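PDB 3U3W: transcriptional activator PlcR protein from Bacillus thuringiensis, which activates transcription as a quorum-sensing virulence regulator, binding DNA through a helix-turn-helix domain in response to the signal peptide PapR. Local coordinates for residues A[127-130]-A[131-135]; A[176-179]-A[180-183]; A[195-198]-A[199-203]. One frame throughout, in Å; residues are numbered along the deposited sequence. Where two conformers were deposited one is given.

Contact 1: residues A[127-130]-A[131-135]; sequences KKVD and YEYCI
Asp130 sits just ahead of helix 131-143 and takes the N-H groups of its first turn, from Glu132, Tyr133 and Cys134. Its side chain works through OD1. Tyr133 N donates to Asp130 OD1 at 3.1 Å, and this donor stands above the carboxylate plane, 45° out of it. Glu132 N is nearer to Asp130 OD1, at 2.8 Å, but its N-H points poorly at the oxygen and the bond is weak. One carboxylate oxygen thus receives two backbone N-H groups. The torsion that allows this is chi1 of 73°, which sets CG between the backbone N and the carbonyl carbon and turns the carboxylate back over the start of the helix.

The backbone carbonyl of Asp130 serves the next donor. Cys134 N reaches Asp130 O at 3.1 Å in an almost straight bond, with an N-H...O angle of 177°. Tyr133 N gives the same oxygen a second, weak bond. The negative carboxylate faces the N-terminal end of the helix, where the dipole probably stabilises its charge.

The Tyr131 side chain leaves this cap and lies against Tyr124 of helix 109-125 and Ile164 of helix 153-167. Its OH is hydrogen-bonded to Tyr170 OH. Cys134 packs on the same two residues. Just upstream, Lys127 ends helix 109-125 with positive phi in a Schellman motif. The short loop thus holds the Schellman motif that ends one helix and the N-cap that begins the next. Asp130 is a classic helix N-cap, here at the turn between two helices of the TPR-like C-terminal domain.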
# COMPACT_ATOMS: atom_id res chain seq x y z
N LYS A 127 17.99 -14.01 -22.26
CA LYS A 127 18.30 -15.11 -23.17
C LYS A 127 19.62 -15.81 -22.82
O LYS A 127 20.27 -16.39 -23.67
CB LYS A 127 18.29 -14.62 -24.62
CG LYS A 127 16.92 -14.08 -25.04
CD LYS A 127 16.91 -13.58 -26.48
CE LYS A 127 15.61 -12.85 -26.81
NZ LYS A 127 14.40 -13.73 -26.78
N LYS A 128 20.00 -15.73 -21.55
CA LYS A 128 21.16 -16.44 -21.04
C LYS A 128 20.78 -17.87 -20.67
O LYS A 128 21.64 -18.76 -20.55
CB LYS A 128 21.73 -15.71 -19.83
CG LYS A 128 22.33 -14.33 -20.16
CD LYS A 128 22.79 -13.60 -18.88
CE LYS A 128 23.95 -12.65 -19.16
NZ LYS A 128 23.69 -11.75 -20.33
N VAL A 129 19.49 -18.10 -20.48
CA VAL A 129 19.01 -19.44 -20.18
C VAL A 129 17.68 -19.64 -20.88
O VAL A 129 16.97 -18.68 -21.17
CB VAL A 129 18.92 -19.70 -18.66
CG1 VAL A 129 18.03 -20.86 -18.40
CG2 VAL A 129 20.32 -19.97 -18.08
N ASP A 130 17.35 -20.89 -21.19
CA ASP A 130 16.17 -21.15 -22.00
C ASP A 130 14.93 -21.25 -21.11
O ASP A 130 15.04 -21.55 -19.92
CB ASP A 130 16.35 -22.40 -22.90
CG ASP A 130 16.30 -23.70 -22.14
OD1 ASP A 130 15.24 -24.03 -21.59
OD2 ASP A 130 17.32 -24.43 -22.11
N TYR A 131 13.77 -21.01 -21.71
CA TYR A 131 12.52 -20.92 -20.97
C TYR A 131 12.27 -22.15 -20.10
O TYR A 131 11.70 -22.03 -19.01
CB TYR A 131 11.34 -20.71 -21.92
CG TYR A 131 10.80 -21.98 -22.55
CD1 TYR A 131 9.83 -22.75 -21.91
CD2 TYR A 131 11.26 -22.41 -23.79
CE1 TYR A 131 9.33 -23.90 -22.49
CE2 TYR A 131 10.77 -23.57 -24.38
CZ TYR A 131 9.81 -24.31 -23.72
OH TYR A 131 9.32 -25.46 -24.31
N GLU A 132 12.70 -23.31 -20.56
CA GLU A 132 12.42 -24.57 -19.86
C GLU A 132 13.23 -24.70 -18.59
O GLU A 132 12.75 -25.21 -17.57
CB GLU A 132 12.65 -25.77 -20.77
CG GLU A 132 12.54 -27.13 -20.09
CD GLU A 132 12.46 -28.28 -21.10
OE1 GLU A 132 11.73 -28.15 -22.12
OE2 GLU A 132 13.14 -29.32 -20.88
N TYR A 133 14.47 -24.23 -18.64
CA TYR A 133 15.35 -24.32 -17.50
C TYR A 133 14.93 -23.30 -16.44
O TYR A 133 14.89 -23.59 -15.24
CB TYR A 133 16.80 -24.12 -17.94
CG TYR A 133 17.80 -24.09 -16.81
CD1 TYR A 133 18.39 -25.26 -16.34
CD2 TYR A 133 18.16 -22.89 -16.22
CE1 TYR A 133 19.32 -25.23 -15.31
CE2 TYR A 133 19.09 -22.84 -15.21
CZ TYR A 133 19.66 -24.01 -14.75
OH TYR A 133 20.57 -23.95 -13.72
N CYS A 134 14.59 -22.10 -16.89
CA CYS A 134 14.04 -21.09 -16.00
C CYS A 134 12.84 -21.62 -15.20
O CYS A 134 12.80 -21.53 -13.97
CB CYS A 134 13.66 -19.84 -16.80
SG CYS A 134 13.22 -18.44 -15.78
N ILE A 135 11.86 -22.20 -15.89
CA ILE A 135 10.68 -22.74 -15.24
C ILE A 135 11.02 -23.80 -14.19
O ILE A 135 10.48 -23.79 -13.08
CB ILE A 135 9.70 -23.34 -16.26
CG1 ILE A 135 9.00 -22.22 -17.03
CG2 ILE A 135 8.69 -24.25 -15.58
CD1 ILE A 135 8.16 -22.71 -18.17

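Contact 2: residues A[176-179]-A[180-183]; sequences DLFE and QILK
Leu177 and Ile181 meet one helical turn apart, with Leu177 CG 4.2 Å from Ile181 CD1. Phe178 touches the same methyl more loosely, its CD1 lying 4.4 Å from Ile181 CD1. The isoleucine tip thus joins two side chains of the preceding turn. Its CG1 is anti to the carbonyl carbon (chi1 -63°), which runs the longer branch back along the helix. On that path CG1 passes 3.3 Å from Leu177 O.

The Gln180 chain leans back over the carbonyl of Asp176. Its CG is 3.7 Å from Asp176 O, and its amide ends obliquely across Leu177, with NE2 4.2 Å from Leu177 CD1. Leu182 CG lies against Phe178 O.

The next shell is the backbone that sets this spacing. Gln180 N, Ile181 N, Leu182 N and Lys183 N each donate to the carbonyl four residues earlier. The bond from Leu182 N to Phe178 O is 3.0 Å long and close to straight, at 172°. The Lys183 N to Glu179 O bond is longer, at 3.2 Å, and more bent.

Further out, neighbouring helices hold the apolar side. Leu177 packs on Ile161 of helix 153-167, and Phe178 on Asn159, Ala162 and Asn163 of that helix. Ile181 meets Phe194 and Val198 of helix 192-208. Glu179, Gln180 and Lys183 belong to the exposed side. This is an amphipathic alpha-helix with i to i+4 packing, wedged between its sequence neighbours as in the helical solenoid of TPR-like domains.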
# COMPACT_ATOMS: atom_id res chain seq x y z
N ASP A 176 -4.27 -21.67 -17.28
CA ASP A 176 -4.68 -22.44 -16.12
C ASP A 176 -3.92 -22.04 -14.85
O ASP A 176 -4.47 -22.08 -13.76
CB ASP A 176 -4.57 -23.95 -16.38
CG ASP A 176 -5.76 -24.51 -17.18
OD1 ASP A 176 -6.91 -24.04 -17.00
OD2 ASP A 176 -5.54 -25.44 -17.99
N LEU A 177 -2.65 -21.65 -15.00
CA LEU A 177 -1.86 -21.21 -13.86
C LEU A 177 -2.30 -19.82 -13.37
O LEU A 177 -2.39 -19.58 -12.17
CB LEU A 177 -0.35 -21.27 -14.17
CG LEU A 177 0.54 -20.88 -12.98
CD1 LEU A 177 0.04 -21.44 -11.64
CD2 LEU A 177 2.01 -21.26 -13.20
N PHE A 178 -2.61 -18.93 -14.31
CA PHE A 178 -3.19 -17.64 -13.95
C PHE A 178 -4.48 -17.80 -13.14
O PHE A 178 -4.66 -17.17 -12.09
CB PHE A 178 -3.44 -16.78 -15.19
CG PHE A 178 -2.18 -16.25 -15.79
CD1 PHE A 178 -1.24 -15.59 -14.99
CD2 PHE A 178 -1.91 -16.42 -17.14
CE1 PHE A 178 -0.05 -15.11 -15.53
CE2 PHE A 178 -0.73 -15.94 -17.69
CZ PHE A 178 0.20 -15.27 -16.87
N GLU A 179 -5.38 -18.65 -13.63
CA GLU A 179 -6.62 -18.91 -12.91
C GLU A 179 -6.35 -19.46 -11.51
O GLU A 179 -7.02 -19.07 -10.57
CB GLU A 179 -7.53 -19.86 -13.69
CG GLU A 179 -8.04 -19.29 -15.00
CD GLU A 179 -8.97 -20.25 -15.72
OE1 GLU A 179 -9.04 -21.43 -15.29
OE2 GLU A 179 -9.64 -19.84 -16.69
N GLN A 180 -5.36 -20.34 -11.35
CA GLN A 180 -5.03 -20.84 -10.02
C GLN A 180 -4.55 -19.73 -9.09
O GLN A 180 -4.88 -19.75 -7.90
CB GLN A 180 -3.95 -21.91 -10.06
CG GLN A 180 -4.39 -23.33 -10.29
CD GLN A 180 -3.18 -24.23 -10.53
OE1 GLN A 180 -3.06 -24.84 -11.60
NE2 GLN A 180 -2.26 -24.27 -9.56
N ILE A 181 -3.76 -18.80 -9.62
CA ILE A 181 -3.25 -17.67 -8.82
C ILE A 181 -4.38 -16.76 -8.34
O ILE A 181 -4.44 -16.40 -7.15
CB ILE A 181 -2.16 -16.83 -9.57
CG1 ILE A 181 -0.93 -17.69 -9.86
CG2 ILE A 181 -1.76 -15.60 -8.75
CD1 ILE A 181 -0.10 -17.20 -11.03
N LEU A 182 -5.27 -16.38 -9.24
CA LEU A 182 -6.43 -15.56 -8.86
C LEU A 182 -7.27 -16.22 -7.78
O LEU A 182 -7.83 -15.53 -6.92
CB LEU A 182 -7.29 -15.23 -10.08
CG LEU A 182 -6.54 -14.37 -11.11
CD1 LEU A 182 -7.29 -14.25 -12.42
CD2 LEU A 182 -6.21 -12.99 -10.52
N LYS A 183 -7.36 -17.55 -7.83
CA LYS A 183 -8.10 -18.34 -6.86
C LYS A 183 -7.42 -18.35 -5.48
O LYS A 183 -8.07 -18.15 -4.46
CB LYS A 183 -8.29 -19.77 -7.38
CG LYS A 183 -9.14 -20.68 -6.50
CD LYS A 183 -9.43 -22.02 -7.20
CE LYS A 183 -10.48 -22.84 -6.43
NZ LYS A 183 -10.12 -23.08 -5.00

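Contact 3: residues A[195-198]-A[199-203]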
# COMPACT_ATOMS: atom_id res chain seq x y z
N ASP A 195 -3.20 -8.57 -7.91
CA ASP A 195 -4.41 -8.98 -8.61
C ASP A 195 -4.48 -8.30 -9.98
O ASP A 195 -4.79 -8.94 -10.99
CB ASP A 195 -5.62 -8.56 -7.77
CG ASP A 195 -6.89 -9.36 -8.08
OD1 ASP A 195 -7.26 -10.23 -7.26
OD2 ASP A 195 -7.54 -9.11 -9.13
N VAL A 196 -4.19 -7.00 -10.02
CA VAL A 196 -4.25 -6.26 -11.27
C VAL A 196 -3.19 -6.79 -12.23
O VAL A 196 -3.43 -6.91 -13.44
CB VAL A 196 -4.04 -4.74 -11.06
CG1 VAL A 196 -3.77 -4.05 -12.38
CG2 VAL A 196 -5.24 -4.12 -10.38
N LYS A 197 -2.02 -7.07 -11.69
CA LYS A 197 -0.93 -7.52 -12.51
C LYS A 197 -1.24 -8.91 -13.11
O LYS A 197 -1.03 -9.13 -14.31
CB LYS A 197 0.36 -7.56 -11.70
CG LYS A 197 1.49 -8.22 -12.45
CD LYS A 197 2.69 -8.50 -11.56
CE LYS A 197 3.45 -7.23 -11.25
NZ LYS A 197 4.67 -7.53 -10.46
N VAL A 198 -1.71 -9.84 -12.28
CA VAL A 198 -2.09 -11.17 -12.75
C VAL A 198 -3.19 -11.10 -13.80
O VAL A 198 -3.11 -11.79 -14.82
CB VAL A 198 -2.58 -12.11 -11.61
CG1 VAL A 198 -2.94 -13.49 -12.18
CG2 VAL A 198 -1.53 -12.25 -10.53
N ARG A 199 -4.21 -10.28 -13.58
CA ARG A 199 -5.27 -10.16 -14.59
C ARG A 199 -4.74 -9.63 -15.91
O ARG A 199 -5.21 -10.02 -16.99
CB ARG A 199 -6.44 -9.31 -14.10
CG ARG A 199 -7.21 -9.95 -12.98
CD ARG A 199 -8.51 -9.21 -12.67
NE ARG A 199 -9.16 -9.83 -11.52
CZ ARG A 199 -9.98 -10.87 -11.59
NH1 ARG A 199 -10.30 -11.42 -12.78
NH2 ARG A 199 -10.49 -11.38 -10.48
N TYR A 200 -3.74 -8.77 -15.84
CA TYR A 200 -3.15 -8.21 -17.05
C TYR A 200 -2.42 -9.27 -17.86
O TYR A 200 -2.55 -9.31 -19.09
CB TYR A 200 -2.20 -7.09 -16.71
CG TYR A 200 -1.43 -6.55 -17.90
CD1 TYR A 200 -2.05 -5.75 -18.84
CD2 TYR A 200 -0.09 -6.84 -18.06
CE1 TYR A 200 -1.35 -5.25 -19.92
CE2 TYR A 200 0.63 -6.34 -19.13
CZ TYR A 200 -0.00 -5.54 -20.05
OH TYR A 200 0.72 -5.02 -21.10
N ASN A 201 -1.64 -10.10 -17.17
CA ASN A 201 -0.83 -11.12 -17.83
C ASN A 201 -1.78 -12.16 -18.39
O ASN A 201 -1.65 -12.57 -19.53
CB ASN A 201 0.15 -11.76 -16.84
CG ASN A 201 1.30 -10.83 -16.43
OD1 ASN A 201 1.74 -9.98 -17.21
ND2 ASN A 201 1.79 -11.01 -15.20
N HIS A 202 -2.75 -12.54 -17.56
CA HIS A 202 -3.84 -13.42 -17.96
C HIS A 202 -4.55 -12.89 -19.21
O HIS A 202 -4.80 -13.65 -20.15
CB HIS A 202 -4.84 -13.55 -16.80
CG HIS A 202 -5.89 -14.58 -17.01
ND1 HIS A 202 -6.98 -14.72 -16.18
CD2 HIS A 202 -6.01 -15.55 -17.95
CE1 HIS A 202 -7.74 -15.71 -16.61
NE2 HIS A 202 -7.17 -16.24 -17.68
N ALA A 203 -4.85 -11.59 -19.23
CA ALA A 203 -5.50 -10.99 -20.39
C ALA A 203 -4.64 -11.13 -21.63
O ALA A 203 -5.15 -11.44 -22.70
CB ALA A 203 -5.82 -9.55 -20.15
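Arg199 reaches back one turn along the helix to Asp195, and its chain from CB to NE runs alongside that residue. CB lies 3.5 Å from Asp195 O. CG is closer to that carbonyl oxygen, at 3.3 Å, because chi1 of -67° places it beside the backbone N. The chain then runs extended, and CD comes 3.7 Å from Asp195 OD2. At NE the contact becomes a salt bridge: NE donates to Asp195 OD2 at 3.0 Å. The carboxylate oxygen is met nearly along its C-O axis. It sits at the guanidinium edge, 20° out of that plane, and the two flat groups are turned 36° against each other. At the tip, NH1 is hydrogen-bonded to Gln218 OE1 of helix 212-228. The guanidinium is therefore held at two points, by its own helix and by the next one.

The other side of the turn carries Lys197 and Asn201, which lie side by side and point the same way. Lys197 CG is 3.9 Å from Asn201 ND2. Both end on the backbone of the bound peptide, Lys197 NZ by a salt bridge and Asn201 ND2 by a hydrogen bond. ND2 also bonds to Asn159 OD1, which helps orient the amide. Beneath these side chains the helical backbone bonds continue, such as His202 N to Val198 O at 2.9 Å.

Helix 192-208 packs among several others, and Asn159 belongs to helix 153-167. Val198 faces Ile181 and Leu182 of helix 171-187. Val196 meets Ile225 of helix 212-228, and Tyr200 packs on Leu238 of helix 235-248.

All three contacts lie in series within the RNPP family C-terminal domain. Contacts 2 and 3 touch directly, their centres about 10 Å apart; helices 171-187 and 192-208 follow each other in the chain and pack together. Phe178 CZ packs 3.5 Å from Asn201 CB, and Leu182 CD2 lies 3.7 Å from Val198 CG1. Phe178 thereby backs a residue that binds the peptide, so it probably acts as a second-shell residue, while contact 3 touches the peptide itself. Contact 1 stands apart, its nearest atoms about 8 Å from contact 2 and about 13 Å from contact 3. The bound DNA is distant from all three, at about 37 to 40 Å from their nearest atoms.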